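PDB 6A6F: iron-sulfur cluster assembly scaffold protein NifU from Fervidobacterium islandicum, which probably acts in the SUF system of iron-sulfur cluster assembly as a scaffold or sulfur-relay protein of the SufE/NifU family. Local coordinates for residues Phe9-Asp12 with Tyr13-Leu16; His60-Ala63 with Ile64-Ala67; Ala84-Met87 with Met88-Glu92; Asn110-Asp113 with Val114-Tyr117; Lys122-Leu125 with Leu126-Thr130. One frame throughout, in Å; residues are numbered along the deposited sequence.

Interaction 1: Phe9-Asp12 with Tyr13-Leu16; sequences FIMD and YSKL
Phe9 and Tyr13, one turn apart on the short N-terminal helix 8-14, meet obliquely, their ring centroids 4.9 Å apart and their planes at 43°. The CD2-CE2 side of the tyrosine does the touching: its CD2 lies over one face of the phenylalanine ring, toward the rim, and Phe9 CE1 comes to 3.5 Å from Tyr13 CE2. Phe9 reaches this place because its CG stands anti to the backbone N (chi1 175°), which swings the ring along the helix toward the following turn. A tyrosine suits this place, since its ring packs on Phe9 while its hydroxyl hydrogen-bonds to Glu74 of helix 63-76. Ile10 and Met11 face away from the 13-16 segment, packing on Ala67 and Ala63 of that same helix.

Two backbone bonds are of the α-helical i to i-4 kind: Tyr13 N donates almost straight to Phe9 O at 3.0 Å, and Ser14 N to Ile10 O at 2.9 Å. A third, from Lys15 N to Asp12 O at 3.3 Å, spans only three residues.

Two side chains also return to the backbone, both to Met11 O. Lys15 bends at chi3 and chi4, bringing NZ over the same turn for a weak bond to this oxygen; its stronger partner is Tyr6 OH of the second subunit. Ser14 has the small hydroxyl that can fold onto its own helix: with chi1 at 68°, Ser14 OG sits between its own backbone N and carbonyl carbon and donates to Met11 O at 2.8 Å.

Interaction 2: His60-Ala63 with Ile64-Ala67; sequences HGCA and ISQA. With ZN (zinc ion), chain G.
Gln66, in the first turn of helix 63-76, reaches back over the loop that leads into its helix and grips Gly61. CB rests 3.5 Å from Cys62 O, the carbonyl that also accepts Gln66 N. CG lies beside the same oxygen, and from there the chain runs extended, carrying CD across Gly61 O at 3.4 Å. At the tip, OE1 accepts Gly61 N at 3.1 Å (N-H...O 164°), the donor tilted 26° from the amide plane, while NE2 makes a weak bond to Ser14 O. A glutamine thus offers an acceptor to one segment and a donor to another. With a leucine here, Gly61 N would probably be left without this acceptor and the loop freer to shift. Gly61 itself fits because a CB would collide with Ser65 OG.

Cys62 occupies the N-cap. Its SG, turned between the backbone N and the carbonyl carbon (chi1 77°), accepts Ser65 N at 3.4 Å and binds zinc at 2.3 Å, so the sulfur both caps the helix and ligates the metal. Cys37, Asp39 and Cys123 complete the site. Ala63 and Ala67 are small enough for helix 8-14 to lie close on one flank, while Ile64 packs against helix 118-135; the loop holding Gly61 joins the end of strand 51-58 to helix 63-76.

Interaction 3: Ala84-Met87 with Met88-Glu92; sequences ALEM and MKNAE
Helix 81-95 carries this contact, in which Asn90 holds Glu86 O. That one carbonyl oxygen accepts two N-H groups of the same residue: Asn90 N at 3.0 Å, nearly straight at 176°, and Asn90 ND2 at 2.9 Å. The two donors arrive from opposite faces of the carbonyl plane, and the oxygen lies close to the plane of the asparagine amide. Because Asn90 OD1 accepts Asp101 N, both ends of the amide are engaged and its rotation is fixed. Asparagine suits a buried site where a donor and an acceptor are both needed.

The rest of the ladder is ordinary α-helix, with Met88 N on Ala84 O at 2.8 Å and Lys89 N on Leu85 O. One flank of this amphipathic helix packs on helix 118-135, where Met88 meets Trp128. Met88 starts with CG opposite its backbone N (chi1 -175°) but bends at chi2 and chi3, which folds CE back to 3.4 Å from Leu85 O and 4.1 Å from Leu85 CD2. The two apolar chains run side by side. The bare methyls of Ala84 and Ala91 let Leu135 and Phe124 approach, and Met87 leads away toward helices 63-76 and 102-105.

Interaction 4: Asn110-Asp113 with Val114-Tyr117; sequences NFYD and VKNY
Tyr112 and Lys115 lie side by side, pointing the same way, so that the lysine runs up one face of the ring to its hydroxyl. Lys115 CD stands 4.1 Å above the Tyr112 ring plane, offset toward the rim; CE comes to 3.5 Å from Tyr112 CZ; and NZ donates to Tyr112 OH at 3.0 Å. The lysine gets there with CG between its backbone N and carbonyl carbon (chi1 76°), which sets CG against Tyr112 O, and the chain is extended beyond. A long apolar chain with a charged end matches a ring with a polar tip. A valine in place of Tyr112 would probably leave the ammonium without this acceptor and the lysine chain free to swing.

Nearer the core, Val114 CG2 lies near the plane of the Phe111 ring, off its edge, and that ring in turn meets Phe124. Asp113 O lies in the plane of the Tyr117 ring at its edge, 3.6 Å from CD2.

What positions these side chains is a backbone bonded three residues back. Val114 N donates to Phe111 O at 2.9 Å, Lys115 N to Tyr112 O at 3.2 Å and Asn116 N to Asp113 O at 3.1 Å. Further out, Tyr112 packs on Met94 and Phe100, and Val114 on Met95. Successive bonds of this i to i-3 kind define the 3-10 helix, here forming the connection that leads into helix 118-135.

Interaction 5: Lys122-Leu125 with Leu126-Thr130; sequences KCFL and LPWKT. With ZN (zinc ion), chain G.
Leu125 O accepts Lys129 N at 2.8 Å (N-H...O 172°). The lysine's CG rests against the same Leu125 oxygen at 3.2 Å before the chain bends at chi2 and chi3, taking NZ to a salt bridge with Glu132.

This bond resumes the ladder of helix 118-135 after a proline kink. Pro127 has no N-H to offer, so Cys123 O faces its CD instead, and the bonds of Leu126 N to Lys122 O and Cys123 O are both weak. Phe124 O, next to Pro127 CD and Trp128 CD1, accepts Ser68 OG from the neighbouring helix 63-76. Beyond the kink Leu126 O is gripped from opposite faces by Thr130 N and by Thr130 OG1 at 2.9 Å.

Phe124 and Trp128 cross at an angle, the phenyl and five-membered ring planes at 44°, with Trp128 CD1 over one phenyl face and Phe124 CZ 3.8 Å from Trp128 NE1. Phe124 packs on Ala91, Met94 and Met95 of helix 81-95, and the broad indole of Trp128 spans from Met88 of that helix to Met72 of helix 63-76. On another side of the helix, Cys123 SG binds the zinc ion at 2.3 Å, joining Cys37, Asp39 and Cys62.

How the interactions relate
Each of the five contacts joins adjacent stretches of chain, so none closes a long loop, and they follow in series without nesting or crossing. Interaction 1, on helix 8-14, lies against interaction 2 at the start of helix 63-76, and both touch the second subunit. Interaction 3 lies on the far side of the chain's centre, its centre about 21 Å from that of interaction 1 and about 19 Å from that of interaction 2. Interaction 4 leads into helix 118-135, and its Phe111 reaches interactions 1, 2 and 5. Interaction 5 is central: it shares the zinc ion with interaction 2, and packs on interaction 3, thereby tying the metal site to helix 81-95.

Interaction 1: Phe9-Asp12 with Tyr13-Leu16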
loop_
_atom_site.group_PDB
_atom_site.type_symbol
_atom_site.label_atom_id
_atom_site.label_comp_id
_atom_site.label_asym_id
_atom_site.label_seq_id
_atom_site.Cartn_x
_atom_site.Cartn_y
_atom_site.Cartn_z
ATOM N N PHE A 9 -1.022 -14.998 1.187
ATOM C CA PHE A 9 -0.545 -14.919 -0.185
ATOM C C PHE A 9 -0.616 -13.475 -0.679
ATOM O O PHE A 9 0.359 -12.934 -1.114
ATOM C CB PHE A 9 -1.379 -15.845 -1.088
ATOM C CG PHE A 9 -1.031 -15.738 -2.527
ATOM C CD1 PHE A 9 -0.041 -16.522 -3.063
ATOM C CD2 PHE A 9 -1.714 -14.859 -3.360
ATOM C CE1 PHE A 9 0.289 -16.441 -4.401
ATOM C CE2 PHE A 9 -1.385 -14.773 -4.701
ATOM C CZ PHE A 9 -0.380 -15.577 -5.223
ATOM N N ILE A 10 -1.794 -12.894 -0.607
ATOM C CA ILE A 10 -2.027 -11.487 -0.966
ATOM C C ILE A 10 -1.093 -10.555 -0.191
ATOM O O ILE A 10 -0.436 -9.669 -0.792
ATOM C CB ILE A 10 -3.508 -11.104 -0.775
ATOM C CG1 ILE A 10 -4.349 -11.796 -1.851
ATOM C CG2 ILE A 10 -3.749 -9.591 -0.917
ATOM C CD1 ILE A 10 -5.813 -11.799 -1.599
ATOM N N MET A 11 -1.023 -10.719 1.121
ATOM C CA MET A 11 -0.155 -9.827 1.914
ATOM C C MET A 11 1.317 -9.932 1.591
ATOM O O MET A 11 1.986 -8.883 1.471
ATOM C CB MET A 11 -0.431 -9.904 3.429
ATOM C CG MET A 11 -1.832 -9.395 3.819
ATOM S SD MET A 11 -2.437 -7.844 3.071
ATOM C CE MET A 11 -1.202 -6.748 3.807
ATOM N N ASP A 12 1.829 -11.145 1.390
ATOM C CA ASP A 12 3.168 -11.324 0.948
ATOM C C ASP A 12 3.376 -10.641 -0.425
ATOM O O ASP A 12 4.330 -9.897 -0.568
ATOM C CB ASP A 12 3.515 -12.831 0.801
ATOM C CG ASP A 12 3.727 -13.549 2.176
ATOM O OD1 ASP A 12 3.792 -12.855 3.203
ATOM O OD2 ASP A 12 3.875 -14.795 2.216
ATOM N N TYR A 13 2.534 -10.935 -1.428
ATOM C CA TYR A 13 2.735 -10.353 -2.744
ATOM C C TYR A 13 2.554 -8.827 -2.812
ATOM O O TYR A 13 3.115 -8.200 -3.682
ATOM C CB TYR A 13 1.906 -11.073 -3.824
ATOM C CG TYR A 13 2.683 -12.247 -4.385
ATOM C CD1 TYR A 13 3.636 -12.053 -5.388
ATOM C CD2 TYR A 13 2.503 -13.534 -3.871
ATOM C CE1 TYR A 13 4.387 -13.096 -5.871
ATOM C CE2 TYR A 13 3.241 -14.607 -4.354
ATOM C CZ TYR A 13 4.168 -14.387 -5.357
ATOM O OH TYR A 13 4.899 -15.439 -5.834
ATOM N N SER A 14 1.770 -8.232 -1.912
ATOM C CA SER A 14 1.544 -6.776 -1.933
ATOM C C SER A 14 2.807 -6.028 -1.520
ATOM O O SER A 14 2.945 -4.875 -1.836
ATOM C CB SER A 14 0.442 -6.323 -0.949
ATOM O OG SER A 14 0.884 -6.516 0.409
ATOM N N LYS A 15 3.696 -6.679 -0.792
ATOM C CA LYS A 15 4.909 -6.054 -0.297
ATOM C C LYS A 15 6.098 -6.283 -1.204
ATOM O O LYS A 15 7.173 -5.716 -0.962
ATOM C CB LYS A 15 5.268 -6.612 1.091
ATOM C CG LYS A 15 4.373 -6.099 2.206
ATOM C CD LYS A 15 4.942 -6.392 3.583
ATOM C CE LYS A 15 4.887 -7.888 3.934
ATOM N NZ LYS A 15 3.515 -8.290 4.348
ATOM N N LEU A 16 5.927 -7.088 -2.248
ATOM C CA LEU A 16 7.058 -7.438 -3.110
ATOM C C LEU A 16 7.642 -6.187 -3.764
ATOM O O LEU A 16 6.897 -5.333 -4.240
ATOM C CB LEU A 16 6.603 -8.441 -4.171
ATOM C CG LEU A 16 7.637 -9.326 -4.798
ATOM C CD1 LEU A 16 8.207 -10.283 -3.742
ATOM C CD2 LEU A 16 7.031 -10.102 -5.951
HETATM O O HOH W 1 3.044 -11.055 4.666
#

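Interaction 2: His60-Ala63 with Ile64-Ala67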
loop_
_atom_site.group_PDB
_atom_site.type_symbol
_atom_site.label_atom_id
_atom_site.label_comp_id
_atom_site.label_asym_id
_atom_site.label_seq_id
_atom_site.Cartn_x
_atom_site.Cartn_y
_atom_site.Cartn_z
ATOM N N HIS A 60 0.898 3.203 -6.623
ATOM C CA HIS A 60 0.607 2.419 -5.457
ATOM C C HIS A 60 -0.874 2.326 -5.294
ATOM O O HIS A 60 -1.651 3.034 -5.935
ATOM C CB HIS A 60 1.272 3.013 -4.211
ATOM C CG HIS A 60 0.623 4.267 -3.730
ATOM N ND1 HIS A 60 0.823 5.481 -4.351
ATOM C CD2 HIS A 60 -0.266 4.497 -2.730
ATOM C CE1 HIS A 60 0.118 6.407 -3.735
ATOM N NE2 HIS A 60 -0.558 5.841 -2.748
ATOM N N GLY A 61 -1.266 1.446 -4.398
ATOM C CA GLY A 61 -2.670 1.199 -4.151
ATOM C C GLY A 61 -2.873 0.242 -2.985
ATOM O O GLY A 61 -1.957 -0.061 -2.232
ATOM N N CYS A 62 -4.091 -0.260 -2.856
ATOM C CA CYS A 62 -4.384 -1.253 -1.851
ATOM C C CYS A 62 -3.543 -2.575 -1.987
ATOM O O CYS A 62 -2.821 -2.818 -2.990
ATOM C CB CYS A 62 -5.877 -1.536 -1.874
ATOM S SG CYS A 62 -6.524 -2.578 -3.195
ATOM N N ALA A 63 -3.652 -3.423 -0.982
ATOM C CA ALA A 63 -2.961 -4.678 -0.988
ATOM C C ALA A 63 -3.399 -5.640 -2.100
ATOM O O ALA A 63 -2.575 -6.409 -2.610
ATOM C CB ALA A 63 -3.087 -5.344 0.390
ATOM N N ILE A 64 -4.661 -5.607 -2.464
ATOM C CA ILE A 64 -5.194 -6.456 -3.485
ATOM C C ILE A 64 -4.698 -6.022 -4.873
ATOM O O ILE A 64 -4.256 -6.898 -5.655
ATOM C CB ILE A 64 -6.728 -6.500 -3.442
ATOM C CG1 ILE A 64 -7.220 -7.224 -2.178
ATOM C CG2 ILE A 64 -7.275 -7.215 -4.661
ATOM C CD1 ILE A 64 -8.735 -7.153 -2.011
ATOM N N SER A 65 -4.761 -4.714 -5.178
ATOM C CA SER A 65 -4.231 -4.204 -6.447
ATOM C C SER A 65 -2.707 -4.406 -6.588
ATOM O O SER A 65 -2.256 -4.788 -7.662
ATOM C CB SER A 65 -4.575 -2.713 -6.700
ATOM O OG SER A 65 -3.881 -1.877 -5.750
ATOM N N GLN A 66 -1.935 -4.178 -5.516
ATOM C CA GLN A 66 -0.481 -4.368 -5.520
ATOM C C GLN A 66 -0.097 -5.859 -5.591
ATOM O O GLN A 66 0.801 -6.217 -6.384
ATOM C CB GLN A 66 0.250 -3.687 -4.334
ATOM C CG GLN A 66 0.128 -2.176 -4.295
ATOM C CD GLN A 66 1.014 -1.451 -3.250
ATOM O OE1 GLN A 66 1.115 -0.244 -3.310
ATOM N NE2 GLN A 66 1.657 -2.174 -2.322
ATOM N N ALA A 67 -0.764 -6.714 -4.805
ATOM C CA ALA A 67 -0.580 -8.164 -4.898
ATOM C C ALA A 67 -0.879 -8.696 -6.300
ATOM O O ALA A 67 -0.079 -9.411 -6.878
ATOM C CB ALA A 67 -1.415 -8.905 -3.870
HETATM ZN ZN ZN G . -8.080 -1.217 -4.272
#

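Interaction 3: Ala84-Met87 with Met88-Glu92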
loop_
_atom_site.group_PDB
_atom_site.type_symbol
_atom_site.label_atom_id
_atom_site.label_comp_id
_atom_site.label_asym_id
_atom_site.label_seq_id
_atom_site.Cartn_x
_atom_site.Cartn_y
_atom_site.Cartn_z
ATOM N N ALA A 84 -0.056 -13.778 -22.638
ATOM C CA ALA A 84 -0.429 -12.866 -21.556
ATOM C C ALA A 84 -1.901 -12.453 -21.653
ATOM O O ALA A 84 -2.630 -12.413 -20.636
ATOM C CB ALA A 84 0.471 -11.632 -21.530
ATOM N N LEU A 85 -2.341 -12.150 -22.869
ATOM C CA LEU A 85 -3.748 -11.798 -23.101
ATOM C C LEU A 85 -4.717 -12.946 -22.785
ATOM O O LEU A 85 -5.818 -12.715 -22.304
ATOM C CB LEU A 85 -3.939 -11.297 -24.541
ATOM C CG LEU A 85 -3.344 -9.916 -24.788
ATOM C CD1 LEU A 85 -3.235 -9.527 -26.276
ATOM C CD2 LEU A 85 -4.170 -8.886 -24.049
ATOM N N GLU A 86 -4.286 -14.176 -23.003
ATOM C CA GLU A 86 -5.099 -15.338 -22.680
ATOM C C GLU A 86 -5.167 -15.516 -21.161
ATOM O O GLU A 86 -6.235 -15.817 -20.599
ATOM C CB GLU A 86 -4.525 -16.584 -23.364
ATOM C CG GLU A 86 -5.245 -17.901 -23.064
ATOM C CD GLU A 86 -4.432 -19.120 -23.490
ATOM O OE1 GLU A 86 -4.876 -20.276 -23.236
ATOM O OE2 GLU A 86 -3.342 -18.913 -24.082
ATOM N N MET A 87 -4.028 -15.335 -20.488
ATOM C CA MET A 87 -4.052 -15.303 -19.017
ATOM C C MET A 87 -5.004 -14.276 -18.513
ATOM O O MET A 87 -5.863 -14.571 -17.681
ATOM C CB MET A 87 -2.690 -14.961 -18.479
ATOM C CG MET A 87 -2.061 -16.082 -17.724
ATOM S SD MET A 87 -0.440 -15.543 -17.110
ATOM C CE MET A 87 0.376 -15.614 -18.688
ATOM N N MET A 88 -4.858 -13.061 -19.032
ATOM C CA MET A 88 -5.758 -11.964 -18.677
ATOM C C MET A 88 -7.242 -12.317 -18.863
ATOM O O MET A 88 -8.058 -12.074 -17.966
ATOM C CB MET A 88 -5.407 -10.740 -19.504
ATOM C CG MET A 88 -6.181 -9.479 -19.171
ATOM S SD MET A 88 -7.769 -9.238 -20.031
ATOM C CE MET A 88 -7.409 -9.777 -21.684
ATOM N N LYS A 89 -7.587 -12.899 -20.018
ATOM C CA LYS A 89 -8.987 -13.295 -20.273
ATOM C C LYS A 89 -9.488 -14.315 -19.237
ATOM O O LYS A 89 -10.589 -14.188 -18.665
ATOM C CB LYS A 89 -9.116 -13.825 -21.720
ATOM C CG LYS A 89 -10.550 -14.166 -22.147
ATOM C CD LYS A 89 -10.613 -15.261 -23.229
ATOM C CE LYS A 89 -10.467 -16.655 -22.613
ATOM N NZ LYS A 89 -10.060 -17.724 -23.574
ATOM N N ASN A 90 -8.671 -15.311 -18.956
ATOM C CA ASN A 90 -8.963 -16.229 -17.873
ATOM C C ASN A 90 -9.155 -15.599 -16.494
ATOM O O ASN A 90 -10.047 -16.026 -15.746
ATOM C CB ASN A 90 -7.914 -17.285 -17.796
ATOM C CG ASN A 90 -8.167 -18.383 -18.790
ATOM O OD1 ASN A 90 -8.957 -19.284 -18.521
ATOM N ND2 ASN A 90 -7.495 -18.325 -19.931
ATOM N N ALA A 91 -8.359 -14.566 -16.175
ATOM C CA ALA A 91 -8.397 -13.955 -14.843
ATOM C C ALA A 91 -9.667 -13.182 -14.677
ATOM O O ALA A 91 -10.296 -13.245 -13.605
ATOM C CB ALA A 91 -7.210 -13.034 -14.637
ATOM N N GLU A 92 -10.042 -12.458 -15.731
ATOM C CA GLU A 92 -11.302 -11.761 -15.758
ATOM C C GLU A 92 -12.478 -12.762 -15.703
ATOM O O GLU A 92 -13.382 -12.600 -14.872
ATOM C CB GLU A 92 -11.413 -10.835 -16.991
ATOM C CG GLU A 92 -12.707 -10.032 -16.974
ATOM C CD GLU A 92 -12.738 -8.833 -17.908
ATOM O OE1 GLU A 92 -12.351 -8.997 -19.074
ATOM O OE2 GLU A 92 -13.177 -7.732 -17.463
#

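Interaction 4: Asn110-Asp113 with Val114-Tyr117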
loop_
_atom_site.group_PDB
_atom_site.type_symbol
_atom_site.label_atom_id
_atom_site.label_comp_id
_atom_site.label_asym_id
_atom_site.label_seq_id
_atom_site.Cartn_x
_atom_site.Cartn_y
_atom_site.Cartn_z
ATOM N N ASN A 110 -4.989 -17.952 -6.590
ATOM C CA ASN A 110 -5.032 -17.524 -5.199
ATOM C C ASN A 110 -5.961 -16.307 -4.960
ATOM O O ASN A 110 -6.401 -16.110 -3.862
ATOM C CB ASN A 110 -3.608 -17.358 -4.673
ATOM C CG ASN A 110 -2.903 -18.699 -4.540
ATOM O OD1 ASN A 110 -3.443 -19.577 -3.914
ATOM N ND2 ASN A 110 -1.756 -18.884 -5.172
ATOM N N PHE A 111 -6.355 -15.590 -6.011
ATOM C CA PHE A 111 -7.275 -14.505 -5.900
ATOM C C PHE A 111 -8.766 -14.867 -6.081
ATOM O O PHE A 111 -9.597 -13.972 -6.056
ATOM C CB PHE A 111 -6.904 -13.459 -6.956
ATOM C CG PHE A 111 -5.548 -12.851 -6.737
ATOM C CD1 PHE A 111 -5.404 -11.792 -5.859
ATOM C CD2 PHE A 111 -4.436 -13.338 -7.391
ATOM C CE1 PHE A 111 -4.184 -11.218 -5.625
ATOM C CE2 PHE A 111 -3.179 -12.761 -7.181
ATOM C CZ PHE A 111 -3.055 -11.704 -6.281
ATOM N N TYR A 112 -9.067 -16.142 -6.301
ATOM C CA TYR A 112 -10.427 -16.637 -6.537
ATOM C C TYR A 112 -11.431 -15.987 -5.596
ATOM O O TYR A 112 -12.434 -15.505 -6.021
ATOM C CB TYR A 112 -10.467 -18.170 -6.370
ATOM C CG TYR A 112 -11.809 -18.768 -6.674
ATOM C CD1 TYR A 112 -12.178 -19.023 -7.971
ATOM C CD2 TYR A 112 -12.733 -19.030 -5.657
ATOM C CE1 TYR A 112 -13.406 -19.567 -8.271
ATOM C CE2 TYR A 112 -13.972 -19.576 -5.941
ATOM C CZ TYR A 112 -14.291 -19.846 -7.244
ATOM O OH TYR A 112 -15.508 -20.354 -7.555
ATOM N N ASP A 113 -11.119 -15.952 -4.325
ATOM C CA ASP A 113 -12.051 -15.416 -3.326
ATOM C C ASP A 113 -12.444 -13.960 -3.486
ATOM O O ASP A 113 -13.483 -13.522 -2.970
ATOM C CB ASP A 113 -11.475 -15.545 -1.946
ATOM C CG ASP A 113 -12.069 -16.679 -1.201
ATOM O OD1 ASP A 113 -13.287 -16.572 -0.884
ATOM O OD2 ASP A 113 -11.327 -17.661 -0.934
ATOM N N VAL A 114 -11.629 -13.209 -4.188
ATOM C CA VAL A 114 -11.913 -11.803 -4.355
ATOM C C VAL A 114 -13.219 -11.577 -5.104
ATOM O O VAL A 114 -13.880 -10.536 -4.926
ATOM C CB VAL A 114 -10.713 -11.131 -5.064
ATOM C CG1 VAL A 114 -11.031 -9.679 -5.394
ATOM C CG2 VAL A 114 -9.483 -11.261 -4.171
ATOM N N LYS A 115 -13.591 -12.519 -5.965
ATOM C CA LYS A 115 -14.799 -12.385 -6.754
ATOM C C LYS A 115 -16.078 -12.258 -5.888
ATOM O O LYS A 115 -17.094 -11.803 -6.362
ATOM C CB LYS A 115 -14.942 -13.565 -7.704
ATOM C CG LYS A 115 -15.402 -14.840 -7.036
ATOM C CD LYS A 115 -15.555 -15.968 -8.046
ATOM C CE LYS A 115 -16.401 -17.081 -7.460
ATOM N NZ LYS A 115 -16.933 -17.892 -8.578
ATOM N N ASN A 116 -16.005 -12.644 -4.621
ATOM C CA ASN A 116 -17.139 -12.476 -3.705
ATOM C C ASN A 116 -17.243 -11.037 -3.193
ATOM O O ASN A 116 -18.174 -10.720 -2.473
ATOM C CB ASN A 116 -17.022 -13.447 -2.524
ATOM C CG ASN A 116 -16.980 -14.884 -2.968
ATOM O OD1 ASN A 116 -17.659 -15.258 -3.917
ATOM N ND2 ASN A 116 -16.171 -15.688 -2.306
ATOM N N TYR A 117 -16.294 -10.171 -3.567
ATOM C CA TYR A 117 -16.324 -8.785 -3.161
ATOM C C TYR A 117 -16.317 -7.885 -4.412
ATOM O O TYR A 117 -15.246 -7.493 -4.913
ATOM C CB TYR A 117 -15.151 -8.476 -2.263
ATOM C CG TYR A 117 -15.047 -9.312 -1.029
ATOM C CD1 TYR A 117 -15.334 -8.792 0.212
ATOM C CD2 TYR A 117 -14.579 -10.627 -1.094
ATOM C CE1 TYR A 117 -15.196 -9.556 1.379
ATOM C CE2 TYR A 117 -14.437 -11.405 0.040
ATOM C CZ TYR A 117 -14.756 -10.880 1.278
ATOM O OH TYR A 117 -14.578 -11.681 2.389
#

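Interaction 5: Lys122-Leu125 with Leu126-Thr130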
loop_
_atom_site.group_PDB
_atom_site.type_symbol
_atom_site.label_atom_id
_atom_site.label_comp_id
_atom_site.label_asym_id
_atom_site.label_seq_id
_atom_site.Cartn_x
_atom_site.Cartn_y
_atom_site.Cartn_z
ATOM N N LYS A 122 -12.456 -4.842 -8.819
ATOM C CA LYS A 122 -11.790 -3.807 -9.585
ATOM C C LYS A 122 -10.323 -3.609 -9.235
ATOM O O LYS A 122 -9.564 -3.220 -10.097
ATOM C CB LYS A 122 -12.503 -2.470 -9.394
ATOM C CG LYS A 122 -13.734 -2.353 -10.278
ATOM C CD LYS A 122 -15.030 -2.563 -9.518
ATOM C CE LYS A 122 -16.043 -1.496 -9.919
ATOM N NZ LYS A 122 -15.388 -0.205 -9.617
ATOM N N CYS A 123 -9.974 -3.823 -7.965
ATOM C CA CYS A 123 -8.617 -3.793 -7.469
ATOM C C CYS A 123 -7.793 -4.936 -8.079
ATOM O O CYS A 123 -6.731 -4.704 -8.604
ATOM C CB CYS A 123 -8.593 -3.855 -5.929
ATOM S SG CYS A 123 -9.716 -2.649 -5.128
ATOM N N PHE A 124 -8.307 -6.162 -8.003
ATOM C CA PHE A 124 -7.707 -7.275 -8.673
ATOM C C PHE A 124 -7.494 -7.065 -10.175
ATOM O O PHE A 124 -6.422 -7.403 -10.722
ATOM C CB PHE A 124 -8.565 -8.518 -8.529
ATOM C CG PHE A 124 -8.053 -9.662 -9.315
ATOM C CD1 PHE A 124 -6.863 -10.273 -8.971
ATOM C CD2 PHE A 124 -8.724 -10.109 -10.425
ATOM C CE1 PHE A 124 -6.371 -11.358 -9.708
ATOM C CE2 PHE A 124 -8.232 -11.167 -11.183
ATOM C CZ PHE A 124 -7.050 -11.795 -10.823
ATOM N N LEU A 125 -8.515 -6.548 -10.844
ATOM C CA LEU A 125 -8.482 -6.401 -12.279
ATOM C C LEU A 125 -7.701 -5.218 -12.805
ATOM O O LEU A 125 -7.395 -5.211 -13.989
ATOM C CB LEU A 125 -9.889 -6.365 -12.878
ATOM C CG LEU A 125 -10.594 -7.719 -12.931
ATOM C CD1 LEU A 125 -11.996 -7.502 -13.472
ATOM C CD2 LEU A 125 -9.838 -8.733 -13.780
ATOM N N LEU A 126 -7.391 -4.230 -11.961
ATOM C CA LEU A 126 -6.727 -3.034 -12.419
ATOM C C LEU A 126 -5.436 -3.323 -13.249
ATOM O O LEU A 126 -5.331 -2.877 -14.387
ATOM C CB LEU A 126 -6.409 -2.093 -11.244
ATOM C CG LEU A 126 -5.584 -0.853 -11.632
ATOM C CD1 LEU A 126 -6.361 -0.036 -12.645
ATOM C CD2 LEU A 126 -5.231 -0.023 -10.427
ATOM N N PRO A 127 -4.456 -4.080 -12.685
ATOM C CA PRO A 127 -3.275 -4.370 -13.524
ATOM C C PRO A 127 -3.604 -5.111 -14.791
ATOM O O PRO A 127 -2.942 -4.879 -15.787
ATOM C CB PRO A 127 -2.395 -5.240 -12.642
ATOM C CG PRO A 127 -3.331 -5.712 -11.575
ATOM C CD PRO A 127 -4.309 -4.636 -11.350
ATOM N N TRP A 128 -4.553 -6.036 -14.746
ATOM C CA TRP A 128 -4.874 -6.876 -15.919
ATOM C C TRP A 128 -5.547 -6.067 -17.054
ATOM O O TRP A 128 -5.220 -6.237 -18.228
ATOM C CB TRP A 128 -5.774 -8.052 -15.506
ATOM C CG TRP A 128 -5.066 -9.096 -14.731
ATOM C CD1 TRP A 128 -5.145 -9.305 -13.400
ATOM C CD2 TRP A 128 -4.126 -10.035 -15.237
ATOM N NE1 TRP A 128 -4.319 -10.316 -13.039
ATOM C CE2 TRP A 128 -3.687 -10.796 -14.159
ATOM C CE3 TRP A 128 -3.590 -10.282 -16.499
ATOM C CZ2 TRP A 128 -2.746 -11.812 -14.297
ATOM C CZ3 TRP A 128 -2.670 -11.317 -16.636
ATOM C CH2 TRP A 128 -2.271 -12.066 -15.548
ATOM N N LYS A 129 -6.477 -5.189 -16.672
ATOM C CA LYS A 129 -7.144 -4.297 -17.606
ATOM C C LYS A 129 -6.145 -3.309 -18.201
ATOM O O LYS A 129 -6.210 -3.019 -19.380
ATOM C CB LYS A 129 -8.276 -3.521 -16.911
ATOM C CG LYS A 129 -9.439 -4.358 -16.353
ATOM C CD LYS A 129 -9.986 -5.406 -17.316
ATOM C CE LYS A 129 -10.778 -4.763 -18.452
ATOM N NZ LYS A 129 -11.213 -5.744 -19.515
ATOM N N THR A 130 -5.208 -2.834 -17.380
ATOM C CA THR A 130 -4.145 -1.970 -17.857
ATOM C C THR A 130 -3.225 -2.687 -18.806
ATOM O O THR A 130 -2.872 -2.144 -19.849
ATOM C CB THR A 130 -3.347 -1.346 -16.698
ATOM O OG1 THR A 130 -4.268 -0.651 -15.864
ATOM C CG2 THR A 130 -2.312 -0.367 -17.229
HETATM ZN ZN ZN G . -8.080 -1.217 -4.272
#